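Local coordinates for de novo design, hyper stable, disulfide-rich mini protein (Synthetic construct, PDB 5JG9) that is a designed, hyperstable, disulfide-rich mini protein with no known natural function, probably made as a rigid constrained peptide scaffold, at residues Gln31-Lys36 against Val42-Cys47; Glu3-Lys8 against Glu26-Gln31. One frame throughout, in Å; residues are numbered along the deposited sequence.

Contact 1 of 2, residues Gln31-Lys36 against Val42-Cys47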
loop_
_atom_site.group_PDB
_atom_site.type_symbol
_atom_site.label_atom_id
_atom_site.label_comp_id
_atom_site.label_asym_id
_atom_site.label_seq_id
_atom_site.Cartn_x
_atom_site.Cartn_y
_atom_site.Cartn_z
ATOM N N GLN A 31 8.542 3.794 4.186
ATOM C CA GLN A 31 7.607 4.787 3.792
ATOM C C GLN A 31 6.466 4.132 3.026
ATOM O O GLN A 31 6.669 3.094 2.339
ATOM C CB GLN A 31 8.266 5.817 2.883
ATOM C CG GLN A 31 9.268 6.741 3.609
ATOM C CD GLN A 31 9.915 7.815 2.707
ATOM O OE1 GLN A 31 9.381 8.174 1.644
ATOM N NE2 GLN A 31 11.040 8.384 3.161
ATOM N N TYR A 32 5.270 4.647 3.179
ATOM C CA TYR A 32 4.125 3.988 2.512
ATOM C C TYR A 32 3.279 5.054 1.876
ATOM O O TYR A 32 3.134 6.138 2.375
ATOM C CB TYR A 32 3.296 3.157 3.514
ATOM C CG TYR A 32 2.533 4.031 4.523
ATOM C CD1 TYR A 32 1.203 4.434 4.271
ATOM C CD2 TYR A 32 3.080 4.356 5.736
ATOM C CE1 TYR A 32 0.507 5.231 5.195
ATOM C CE2 TYR A 32 2.366 5.129 6.677
ATOM C CZ TYR A 32 1.127 5.618 6.368
ATOM O OH TYR A 32 0.448 6.351 7.345
ATOM N N GLN A 33 2.666 4.704 0.767
ATOM C CA GLN A 33 1.724 5.532 0.037
ATOM C C GLN A 33 0.629 4.666 -0.643
ATOM O O GLN A 33 0.923 3.544 -1.008
ATOM C CB GLN A 33 2.496 6.198 -1.111
ATOM C CG GLN A 33 3.580 7.193 -0.675
ATOM C CD GLN A 33 3.160 8.482 0.020
ATOM O OE1 GLN A 33 4.012 9.286 0.619
ATOM N NE2 GLN A 33 1.910 8.816 -0.170
ATOM N N ILE A 34 -0.566 5.234 -0.833
ATOM C CA ILE A 34 -1.662 4.548 -1.468
ATOM C C ILE A 34 -1.833 5.203 -2.813
ATOM O O ILE A 34 -1.886 6.433 -2.937
ATOM C CB ILE A 34 -2.940 4.565 -0.615
ATOM C CG1 ILE A 34 -2.829 3.519 0.520
ATOM C CG2 ILE A 34 -4.138 4.166 -1.413
ATOM C CD1 ILE A 34 -2.046 4.055 1.722
ATOM N N ARG A 35 -1.812 4.339 -3.846
ATOM C CA ARG A 35 -1.969 4.732 -5.245
ATOM C C ARG A 35 -3.248 4.042 -5.782
ATOM O O ARG A 35 -3.859 3.254 -5.060
ATOM C CB ARG A 35 -0.749 4.278 -6.072
ATOM C CG ARG A 35 0.640 4.477 -5.394
ATOM C CD ARG A 35 0.925 5.929 -5.186
ATOM N NE ARG A 35 2.299 6.221 -4.847
ATOM C CZ ARG A 35 2.671 7.408 -4.393
ATOM N NH1 ARG A 35 1.767 8.368 -4.130
ATOM N NH2 ARG A 35 3.959 7.647 -4.141
ATOM N N LYS A 36 -3.616 4.345 -7.028
ATOM C CA LYS A 36 -4.718 3.592 -7.714
ATOM C C LYS A 36 -4.297 3.136 -9.073
ATOM O O LYS A 36 -3.549 3.811 -9.785
ATOM C CB LYS A 36 -5.937 4.416 -7.914
ATOM C CG LYS A 36 -6.671 4.707 -6.672
ATOM C CD LYS A 36 -8.015 5.340 -7.019
ATOM C CE LYS A 36 -9.011 4.274 -7.336
ATOM N NZ LYS A 36 -10.367 4.917 -7.358
ATOM N N VAL A 42 -3.687 0.392 -4.322
ATOM C CA VAL A 42 -2.335 -0.137 -4.422
ATOM C C VAL A 42 -1.574 0.424 -3.202
ATOM O O VAL A 42 -1.528 1.595 -2.985
ATOM C CB VAL A 42 -1.626 0.259 -5.777
ATOM C CG1 VAL A 42 -0.185 -0.270 -5.812
ATOM C CG2 VAL A 42 -2.391 -0.278 -6.964
ATOM N N CYS A 43 -1.013 -0.461 -2.400
ATOM C CA CYS A 43 -0.038 -0.125 -1.360
ATOM C C CYS A 43 1.386 -0.069 -1.944
ATOM O O CYS A 43 1.910 -1.094 -2.448
ATOM C CB CYS A 43 -0.078 -1.129 -0.225
ATOM S SG CYS A 43 1.121 -0.710 1.037
ATOM N N GLU A 44 2.008 1.082 -1.897
ATOM C CA GLU A 44 3.433 1.214 -2.283
ATOM C C GLU A 44 4.293 1.386 -1.073
ATOM O O GLU A 44 4.065 2.320 -0.265
ATOM C CB GLU A 44 3.577 2.432 -3.192
ATOM C CG GLU A 44 5.070 2.785 -3.427
ATOM C CD GLU A 44 5.207 4.143 -4.134
ATOM O OE1 GLU A 44 5.697 5.102 -3.457
ATOM O OE2 GLU A 44 4.743 4.240 -5.281
ATOM N N ILE A 45 5.328 0.572 -0.964
ATOM C CA ILE A 45 6.234 0.573 0.224
ATOM C C ILE A 45 7.605 0.945 -0.350
ATOM O O ILE A 45 8.015 0.420 -1.423
ATOM C CB ILE A 45 6.287 -0.817 0.955
ATOM C CG1 ILE A 45 4.841 -1.231 1.501
ATOM C CG2 ILE A 45 7.329 -0.864 2.081
ATOM C CD1 ILE A 45 4.253 -0.282 2.500
ATOM N N ARG A 46 8.261 1.865 0.309
ATOM C CA ARG A 46 9.671 2.261 -0.019
ATOM C C ARG A 46 10.546 2.112 1.300
ATOM O O ARG A 46 10.454 2.955 2.163
ATOM C CB ARG A 46 9.784 3.726 -0.544
ATOM C CG ARG A 46 8.956 4.014 -1.747
ATOM C CD ARG A 46 9.235 5.382 -2.345
ATOM N NE ARG A 46 8.512 5.489 -3.606
ATOM C CZ ARG A 46 8.462 6.555 -4.420
ATOM N NH1 ARG A 46 9.095 7.688 -4.118
ATOM N NH2 ARG A 46 7.753 6.480 -5.575
ATOM N N CYS A 47 11.382 1.074 1.398
ATOM C CA CYS A 47 12.286 0.856 2.512
ATOM C C CYS A 47 13.693 1.378 2.206
ATOM O O CYS A 47 13.877 1.735 1.013
ATOM C CB CYS A 47 12.425 -0.620 2.757
ATOM S SG CYS A 47 10.909 -1.416 3.229
ATOM O OXT CYS A 47 14.608 1.362 3.128
#
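E44 OE1 takes two arginines at once. R35 NH2 reaches E44 OE1 (3.2 Å) from the neighbouring strand, on the syn side but tilted out of the carboxylate plane. R46 NE, from the same strand as the glutamate, lies 2.8 Å from E44 OE1. R35 grips side-on: R35 NE meets E44 OE2 at 3.2 Å from above the carboxylate plane, although OE2 lies in the guanidinium plane. The guanidinium and carboxylate planes stand 70° apart. A bend at chi2 (-64°) folds R35 back along its strand, and Q33 CB sits over the centre of the guanidinium. A leucine in place of R35 would probably leave E44 OE2 without its mate, E44 OE1 with R46 alone of the two arginines, and Q33 CB without the flat group it covers. Under this network runs an antiparallel beta hairpin. Q31, Q33 and R35 each pair by two backbone bonds with R46, E44 and V42; the shortest joins E44 N to Q33 O at 2.8 Å. On the other face Y32 CB rests on I45 CD1 at 3.7 Å. That face looks to helix 14-28, and a disulfide ties C43 to C21 there. E44 is buried, and its two arginine partners probably favour the ionised carboxylate.

Contact 2 of 2, residues Glu3-Lys8 against Glu26-Gln31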
loop_
_atom_site.group_PDB
_atom_site.type_symbol
_atom_site.label_atom_id
_atom_site.label_comp_id
_atom_site.label_asym_id
_atom_site.label_seq_id
_atom_site.Cartn_x
_atom_site.Cartn_y
_atom_site.Cartn_z
ATOM N N GLU A 3 14.737 0.841 -3.964
ATOM C CA GLU A 3 13.688 -0.201 -3.986
ATOM C C GLU A 3 12.221 0.237 -3.718
ATOM O O GLU A 3 11.906 0.806 -2.680
ATOM C CB GLU A 3 13.983 -1.322 -3.017
ATOM C CG GLU A 3 13.043 -2.539 -3.159
ATOM C CD GLU A 3 12.871 -3.368 -1.869
ATOM O OE1 GLU A 3 13.463 -3.000 -0.792
ATOM O OE2 GLU A 3 12.071 -4.359 -1.912
ATOM N N GLU A 4 11.302 -0.161 -4.618
ATOM C CA GLU A 4 9.930 0.197 -4.546
ATOM C C GLU A 4 9.080 -1.090 -4.648
ATOM O O GLU A 4 9.292 -1.894 -5.586
ATOM C CB GLU A 4 9.702 1.084 -5.769
ATOM C CG GLU A 4 8.575 2.111 -5.766
ATOM C CD GLU A 4 8.946 3.277 -6.715
ATOM O OE1 GLU A 4 8.212 3.633 -7.664
ATOM O OE2 GLU A 4 9.988 3.844 -6.499
ATOM N N ARG A 5 8.152 -1.276 -3.717
ATOM C CA ARG A 5 7.247 -2.464 -3.716
ATOM C C ARG A 5 5.861 -1.930 -3.865
ATOM O O ARG A 5 5.509 -0.977 -3.188
ATOM C CB ARG A 5 7.281 -3.271 -2.411
ATOM C CG ARG A 5 8.647 -3.803 -1.994
ATOM C CD ARG A 5 8.697 -3.972 -0.459
ATOM N NE ARG A 5 10.030 -3.890 0.162
ATOM C CZ ARG A 5 10.408 -4.392 1.371
ATOM N NH1 ARG A 5 9.555 -5.043 2.161
ATOM N NH2 ARG A 5 11.704 -4.269 1.775
ATOM N N ARG A 6 5.090 -2.545 -4.752
ATOM C CA ARG A 6 3.679 -2.278 -4.926
ATOM C C ARG A 6 2.821 -3.497 -4.765
ATOM O O ARG A 6 3.115 -4.540 -5.373
ATOM C CB ARG A 6 3.453 -1.793 -6.346
ATOM C CG ARG A 6 3.928 -0.437 -6.749
ATOM C CD ARG A 6 3.386 -0.347 -8.197
ATOM N NE ARG A 6 3.030 1.015 -8.415
ATOM C CZ ARG A 6 1.888 1.610 -8.775
ATOM N NH1 ARG A 6 0.787 1.005 -9.185
ATOM N NH2 ARG A 6 1.952 2.930 -8.745
ATOM N N TYR A 7 1.769 -3.372 -3.939
ATOM C CA TYR A 7 0.829 -4.507 -3.661
ATOM C C TYR A 7 -0.544 -4.017 -4.183
ATOM O O TYR A 7 -1.116 -3.117 -3.596
ATOM C CB TYR A 7 0.735 -4.761 -2.182
ATOM C CG TYR A 7 2.053 -5.094 -1.480
ATOM C CD1 TYR A 7 2.495 -6.432 -1.388
ATOM C CD2 TYR A 7 2.830 -4.134 -1.018
ATOM C CE1 TYR A 7 3.703 -6.738 -0.789
ATOM C CE2 TYR A 7 4.042 -4.409 -0.385
ATOM C CZ TYR A 7 4.465 -5.703 -0.296
ATOM O OH TYR A 7 5.649 -6.005 0.308
ATOM N N LYS A 8 -0.991 -4.520 -5.329
ATOM C CA LYS A 8 -2.284 -4.149 -5.899
ATOM C C LYS A 8 -3.344 -5.009 -5.194
ATOM O O LYS A 8 -3.215 -6.213 -5.153
ATOM C CB LYS A 8 -2.346 -4.300 -7.423
ATOM C CG LYS A 8 -3.590 -3.651 -8.079
ATOM C CD LYS A 8 -3.735 -3.863 -9.581
ATOM C CE LYS A 8 -3.671 -5.346 -9.976
ATOM N NZ LYS A 8 -3.569 -5.435 -11.434
ATOM N N GLU A 26 4.691 1.079 8.792
ATOM C CA GLU A 26 5.073 1.471 10.150
ATOM C C GLU A 26 5.785 0.347 10.840
ATOM O O GLU A 26 6.829 0.591 11.485
ATOM C CB GLU A 26 3.863 1.960 10.944
ATOM C CG GLU A 26 3.495 3.331 10.431
ATOM C CD GLU A 26 2.438 4.028 11.189
ATOM O OE1 GLU A 26 1.612 3.390 11.876
ATOM O OE2 GLU A 26 2.435 5.250 10.995
ATOM N N ARG A 27 5.283 -0.886 10.647
ATOM C CA ARG A 27 5.882 -2.066 11.226
ATOM C C ARG A 27 7.374 -2.232 10.791
ATOM O O ARG A 27 8.185 -2.811 11.511
ATOM C CB ARG A 27 5.003 -3.253 10.874
ATOM C CG ARG A 27 5.540 -4.624 11.137
ATOM C CD ARG A 27 5.154 -5.556 9.983
ATOM N NE ARG A 27 3.747 -5.495 9.655
ATOM C CZ ARG A 27 3.211 -5.827 8.464
ATOM N NH1 ARG A 27 3.972 -6.161 7.410
ATOM N NH2 ARG A 27 1.875 -5.755 8.319
ATOM N N GLN A 28 7.700 -1.785 9.600
ATOM C CA GLN A 28 8.977 -2.027 9.010
ATOM C C GLN A 28 9.835 -0.794 9.017
ATOM O O GLN A 28 10.949 -0.846 8.498
ATOM C CB GLN A 28 8.781 -2.373 7.518
ATOM C CG GLN A 28 8.215 -3.739 7.203
ATOM C CD GLN A 28 7.941 -3.825 5.687
ATOM O OE1 GLN A 28 8.849 -3.637 4.870
ATOM N NE2 GLN A 28 6.734 -4.095 5.321
ATOM N N ASN A 29 9.329 0.336 9.513
ATOM C CA ASN A 29 9.967 1.649 9.264
ATOM C C ASN A 29 10.368 1.879 7.801
ATOM O O ASN A 29 11.476 2.223 7.485
ATOM C CB ASN A 29 11.139 1.906 10.218
ATOM C CG ASN A 29 10.714 1.902 11.643
ATOM O OD1 ASN A 29 9.643 2.381 12.008
ATOM N ND2 ASN A 29 11.536 1.285 12.485
ATOM N N CYS A 30 9.413 1.670 6.918
ATOM C CA CYS A 30 9.502 1.990 5.486
ATOM C C CYS A 30 8.336 2.925 5.165
ATOM O O CYS A 30 7.322 2.926 5.877
ATOM C CB CYS A 30 9.330 0.689 4.647
ATOM S SG CYS A 30 10.602 -0.576 5.006
ATOM N N GLN A 31 8.542 3.794 4.186
ATOM C CA GLN A 31 7.607 4.787 3.792
ATOM C C GLN A 31 6.466 4.132 3.026
ATOM O O GLN A 31 6.669 3.094 2.339
ATOM C CB GLN A 31 8.266 5.817 2.883
ATOM C CG GLN A 31 9.268 6.741 3.609
ATOM C CD GLN A 31 9.915 7.815 2.707
ATOM O OE1 GLN A 31 9.381 8.174 1.644
ATOM N NE2 GLN A 31 11.040 8.384 3.161
HETATM O O HOH W 1 6.512 -5.009 2.520
#
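R5 and Q28 approach at a slant, with the guanidinium and amide planes 27° apart. R5 NH1 and Q28 OE1 are 3.1 Å apart, but the angle is too poor for a hydrogen bond. The polar link runs through one water instead. It accepts from R5 NH1, and from Q28 NE2 at 3.0 Å. It also bonds the hydroxyl of Y7, with Y7 OH 2.6 Å from the water oxygen. Both long side chains are stretched out toward each other. In Q28, CG lies anti to the carbonyl carbon (chi1 -73°), and the amide is carried across to R5. Q28 stands near the C-terminal end of helix 14-28. The chain then leaves the helix through a Schellman motif, with N29 at positive phi. Strand 5-8, which carries R5 and Y7, is an outer strand of the sheet. The far side of the R5 guanidinium is held by E3 in a salt bridge, R5 NE to E3 OE2 at 2.9 Å, with two weak hydrogen bonds. E3 OE1 lies at the guanidinium edge, in its plane. Y7 also makes a cation-pi contact with R24 of the helix.

From the N terminus the chain first forms outer strand 5-8, then helix 14-28. Contact 2 closes this first long loop, bringing the end of the helix back beside the strand. Q31 belongs to both contacts and begins strand 31-37. Contact 1 then closes the short hairpin loop with strand 40-46. The two loops follow in series and neither nests in the other. Strand 40-46 lies between the outer strands 31-37 and 5-8, so both contacts reach one three-stranded sheet. The I45 backbone bonds to R5, and the disulfide of C30, just ahead of strand 31-37, holds C47 at the C terminus to the turn after the helix. C47 also packs against R5 and Q28.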